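Local coordinates for protein SYE1 (Shewanella oneidensis, PDB 4AWT) that binds flavin mononucleotide and probably works as an NAD(P)H-dependent oxidoreductase on carbon-carbon bonds, as in the Old Yellow Enzyme family, at residues 28-41 / 69-83. The protein carries 1 engineered substitution. Numbering follows the deposited sequence.
Sequences SRASQPGDVANHMM and AWTPGIYTPEQIAGW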
# COMPACT_ATOMS: atom_id res chain seq x y z
N SER A 28 3.29 2.86 -12.42
CA SER A 28 4.54 2.72 -13.16
C SER A 28 4.70 3.84 -14.20
O SER A 28 5.04 3.57 -15.36
CB SER A 28 4.71 1.33 -13.72
OG SER A 28 4.88 0.41 -12.67
N ARG A 29 4.51 5.07 -13.76
CA ARG A 29 4.60 6.27 -14.58
C ARG A 29 5.80 7.11 -14.21
O ARG A 29 5.94 8.23 -14.74
CB ARG A 29 3.32 7.12 -14.51
CG ARG A 29 2.01 6.44 -14.92
CD ARG A 29 2.11 5.96 -16.33
NE ARG A 29 0.82 5.95 -17.11
CZ ARG A 29 -0.09 4.99 -17.10
NH1 ARG A 29 -0.04 4.00 -16.22
NH2 ARG A 29 -1.08 5.04 -17.97
N ALA A 30 6.67 6.70 -13.28
CA ALA A 30 7.71 7.58 -12.80
C ALA A 30 8.72 7.89 -13.92
O ALA A 30 9.04 7.07 -14.76
CB ALA A 30 8.43 6.95 -11.62
N SER A 31 9.22 9.13 -13.87
CA SER A 31 10.16 9.59 -14.87
C SER A 31 11.49 8.87 -14.77
O SER A 31 11.97 8.55 -13.69
CB SER A 31 10.39 11.09 -14.72
OG SER A 31 9.19 11.77 -15.03
N GLN A 32 12.09 8.69 -15.94
CA GLN A 32 13.33 8.01 -16.13
C GLN A 32 14.37 9.00 -16.70
O GLN A 32 14.04 9.82 -17.55
CB GLN A 32 13.16 6.84 -17.12
CG GLN A 32 12.06 5.85 -16.62
CD GLN A 32 12.40 5.34 -15.25
OE1 GLN A 32 13.54 4.87 -15.02
NE2 GLN A 32 11.49 5.39 -14.30
N PRO A 33 15.62 8.97 -16.31
CA PRO A 33 16.11 8.05 -15.31
C PRO A 33 15.71 8.62 -13.96
O PRO A 33 15.33 9.80 -13.82
CB PRO A 33 17.64 8.12 -15.53
CG PRO A 33 17.86 9.53 -16.01
CD PRO A 33 16.68 9.89 -16.84
N GLY A 34 15.77 7.79 -12.98
CA GLY A 34 15.70 8.24 -11.59
C GLY A 34 14.44 7.84 -10.83
O GLY A 34 14.41 8.06 -9.60
N ASP A 35 13.44 7.27 -11.50
CA ASP A 35 12.22 6.84 -10.83
C ASP A 35 11.59 7.97 -10.04
O ASP A 35 11.27 7.86 -8.85
CB ASP A 35 12.46 5.60 -9.96
CG ASP A 35 12.77 4.34 -10.74
OD1 ASP A 35 12.31 4.21 -11.89
OD2 ASP A 35 13.42 3.46 -10.13
N VAL A 36 11.32 9.09 -10.74
CA VAL A 36 10.90 10.31 -10.09
C VAL A 36 9.42 10.58 -10.33
O VAL A 36 8.96 10.65 -11.48
CB VAL A 36 11.74 11.51 -10.60
CG1 VAL A 36 11.48 12.70 -9.74
CG2 VAL A 36 13.24 11.15 -10.64
N ALA A 37 8.66 10.78 -9.26
CA ALA A 37 7.28 11.21 -9.38
C ALA A 37 7.24 12.56 -10.16
O ALA A 37 8.16 13.34 -10.09
CB ALA A 37 6.65 11.41 -8.02
N ASN A 38 6.17 12.74 -10.95
CA ASN A 38 6.20 13.75 -11.98
C ASN A 38 4.85 14.45 -12.22
O ASN A 38 3.89 14.30 -11.47
CB ASN A 38 6.72 13.11 -13.27
CG ASN A 38 5.79 11.99 -13.72
OD1 ASN A 38 4.60 11.97 -13.41
ND2 ASN A 38 6.37 11.04 -14.39
N HIS A 39 4.81 15.25 -13.32
CA HIS A 39 3.70 16.11 -13.54
C HIS A 39 2.42 15.35 -13.82
O HIS A 39 1.37 15.69 -13.27
CB HIS A 39 4.01 17.04 -14.70
CG HIS A 39 2.91 18.02 -14.95
ND1 HIS A 39 2.62 19.09 -14.17
CD2 HIS A 39 2.00 17.94 -15.91
CE1 HIS A 39 1.56 19.72 -14.62
NE2 HIS A 39 1.17 19.05 -15.70
N MET A 40 2.47 14.34 -14.65
CA MET A 40 1.24 13.59 -14.97
C MET A 40 0.72 12.92 -13.69
O MET A 40 -0.49 12.79 -13.50
CB MET A 40 1.41 12.65 -16.14
CG MET A 40 2.33 11.44 -15.84
SD MET A 40 2.44 10.30 -17.22
CE MET A 40 3.40 11.33 -18.35
N MET A 41 1.66 12.51 -12.81
CA MET A 41 1.19 11.91 -11.57
C MET A 41 0.49 12.92 -10.67
O MET A 41 -0.52 12.62 -10.04
CB MET A 41 2.34 11.24 -10.84
CG MET A 41 2.86 10.02 -11.57
SD MET A 41 4.44 9.43 -10.92
CE MET A 41 4.03 9.13 -9.18
N ALA A 69 9.00 -2.20 -12.83
CA ALA A 69 9.60 -1.12 -13.57
C ALA A 69 8.85 0.19 -13.31
O ALA A 69 7.63 0.25 -13.23
CB ALA A 69 9.57 -1.41 -15.06
N TRP A 70 9.63 1.27 -13.24
CA TRP A 70 9.13 2.64 -13.36
C TRP A 70 8.26 3.05 -12.17
O TRP A 70 7.47 4.00 -12.29
CB TRP A 70 8.40 2.94 -14.68
CG TRP A 70 9.08 2.34 -15.89
CD1 TRP A 70 10.40 2.52 -16.25
CD2 TRP A 70 8.48 1.49 -16.85
NE1 TRP A 70 10.64 1.83 -17.40
CE2 TRP A 70 9.48 1.17 -17.79
CE3 TRP A 70 7.21 0.96 -16.99
CZ2 TRP A 70 9.20 0.34 -18.86
CZ3 TRP A 70 6.93 0.14 -18.04
CH2 TRP A 70 7.93 -0.17 -18.97
N THR A 71 8.38 2.40 -11.02
CA THR A 71 7.70 2.88 -9.83
C THR A 71 8.49 3.99 -9.19
O THR A 71 9.74 4.01 -9.23
CB THR A 71 7.40 1.74 -8.84
OG1 THR A 71 8.63 1.15 -8.35
CG2 THR A 71 6.62 0.63 -9.51
N PRO A 72 7.83 4.99 -8.61
CA PRO A 72 8.54 6.13 -8.04
C PRO A 72 9.19 5.79 -6.74
O PRO A 72 8.59 5.12 -5.89
CB PRO A 72 7.40 7.15 -7.79
CG PRO A 72 6.18 6.25 -7.53
CD PRO A 72 6.36 5.11 -8.51
N GLY A 73 10.42 6.26 -6.52
CA GLY A 73 11.07 6.10 -5.25
C GLY A 73 10.82 7.25 -4.31
O GLY A 73 10.26 8.29 -4.66
N ILE A 74 11.33 7.09 -3.06
CA ILE A 74 11.23 8.12 -2.05
C ILE A 74 12.53 8.25 -1.28
O ILE A 74 12.52 8.62 -0.09
CB ILE A 74 9.98 7.95 -1.18
CG1 ILE A 74 9.59 9.20 -0.40
CG2 ILE A 74 10.06 6.71 -0.29
CD1 ILE A 74 8.12 9.25 -0.04
N TYR A 75 13.66 7.99 -1.92
CA TYR A 75 14.95 8.01 -1.26
C TYR A 75 15.94 9.04 -1.83
O TYR A 75 16.92 9.32 -1.11
CB TYR A 75 15.59 6.60 -1.20
CG TYR A 75 15.79 5.95 -2.52
CD1 TYR A 75 16.95 6.16 -3.27
CD2 TYR A 75 14.82 5.13 -3.11
CE1 TYR A 75 17.14 5.59 -4.50
CE2 TYR A 75 14.98 4.56 -4.34
CZ TYR A 75 16.17 4.80 -5.04
OH TYR A 75 16.34 4.26 -6.29
N THR A 76 15.76 9.61 -2.99
CA THR A 76 16.68 10.64 -3.47
C THR A 76 16.07 12.02 -3.34
O THR A 76 14.83 12.17 -3.25
CB THR A 76 17.06 10.41 -4.92
OG1 THR A 76 15.89 10.69 -5.74
CG2 THR A 76 17.58 9.01 -5.22
N PRO A 77 16.89 13.05 -3.32
CA PRO A 77 16.34 14.40 -3.24
C PRO A 77 15.37 14.72 -4.39
O PRO A 77 14.36 15.38 -4.18
CB PRO A 77 17.60 15.30 -3.28
CG PRO A 77 18.65 14.41 -2.66
CD PRO A 77 18.40 13.04 -3.23
N GLU A 78 15.70 14.27 -5.58
CA GLU A 78 14.83 14.53 -6.72
C GLU A 78 13.49 13.82 -6.56
O GLU A 78 12.44 14.34 -6.93
CB GLU A 78 15.49 14.08 -8.00
CG GLU A 78 16.79 14.81 -8.24
CD GLU A 78 18.02 14.23 -7.58
OE1 GLU A 78 18.16 13.38 -6.69
OE2 GLU A 78 19.14 14.64 -8.03
N GLN A 79 13.53 12.59 -6.05
CA GLN A 79 12.30 11.83 -5.80
C GLN A 79 11.42 12.55 -4.79
O GLN A 79 10.19 12.57 -4.92
CB GLN A 79 12.65 10.43 -5.33
CG GLN A 79 13.09 9.53 -6.43
CD GLN A 79 13.76 8.26 -5.95
OE1 GLN A 79 13.98 8.07 -4.74
NE2 GLN A 79 14.04 7.36 -6.84
N ILE A 80 12.03 13.08 -3.73
CA ILE A 80 11.27 13.82 -2.73
C ILE A 80 10.61 15.02 -3.37
O ILE A 80 9.44 15.32 -3.11
CB ILE A 80 12.21 14.19 -1.56
CG1 ILE A 80 12.68 12.94 -0.85
CG2 ILE A 80 11.60 15.21 -0.64
CD1 ILE A 80 13.80 13.19 0.13
N ALA A 81 11.35 15.74 -4.22
CA ALA A 81 10.81 16.92 -4.88
C ALA A 81 9.71 16.57 -5.85
O ALA A 81 8.74 17.33 -5.98
CB ALA A 81 11.97 17.62 -5.59
N GLY A 82 9.84 15.45 -6.57
CA GLY A 82 8.74 15.04 -7.44
C GLY A 82 7.49 14.76 -6.66
O GLY A 82 6.37 15.15 -7.03
N TRP A 83 7.64 14.10 -5.52
CA TRP A 83 6.49 13.88 -4.65
C TRP A 83 5.94 15.19 -4.10
O TRP A 83 4.73 15.28 -3.92
CB TRP A 83 6.80 12.88 -3.56
CG TRP A 83 6.73 11.45 -3.92
CD1 TRP A 83 7.70 10.50 -3.72
CD2 TRP A 83 5.61 10.75 -4.47
NE1 TRP A 83 7.27 9.28 -4.10
CE2 TRP A 83 5.97 9.39 -4.57
CE3 TRP A 83 4.32 11.12 -4.87
CZ2 TRP A 83 5.10 8.42 -5.07
CZ3 TRP A 83 3.47 10.16 -5.36
CH2 TRP A 83 3.86 8.83 -5.46
O HOH W 1 16.21 9.82 -8.37
O HOH W 2 14.46 2.89 -7.71
O HOH W 3 9.55 10.31 -6.61
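Gln79 reaches from the first turn of its helix to the 28-41 loop, where NE2 donates to Gly34 O (2.9 Å), the bond tilted some 20° from the carbonyl plane. The other end of the amide is gripped twice: OE1 accepts from Tyr75 N and Thr76 N, and lies over the Tyr75 ring face. An amide suits this place because it donates to one loop while accepting from another; a leucine here would probably leave Gly34 O and the two backbone N-H groups without these partners and unsettle the helix start, where Thr76 and Gln79 form a capping box. Beside it, Gly73 N donates to Asp35 O in the carbonyl plane (3.0 Å). Ala37 lays CB over the face of the Trp83 six-membered ring, 4.0 Å from its centroid, while Met41 CE meets Trp83 CH2 at 3.7 Å and also touches Pro72. Gly82 is small enough for its CA to come 3.2 Å from Ala37 O. At the far end Gln32, bent at chi2 (-57°), brings CD to the edge of the Trp70 indole, amide and ring planes 60° apart; its NE2 is held by Ala30 O and Asp35 OD1, and Asp35 OD2 pairs with Lys66. In this TIM barrel the contact thus joins the loop after strand 20-22 and the start of helix 39-46 to the loop leading into helix 77-92, with strand 53-60 behind Pro72 and Met41.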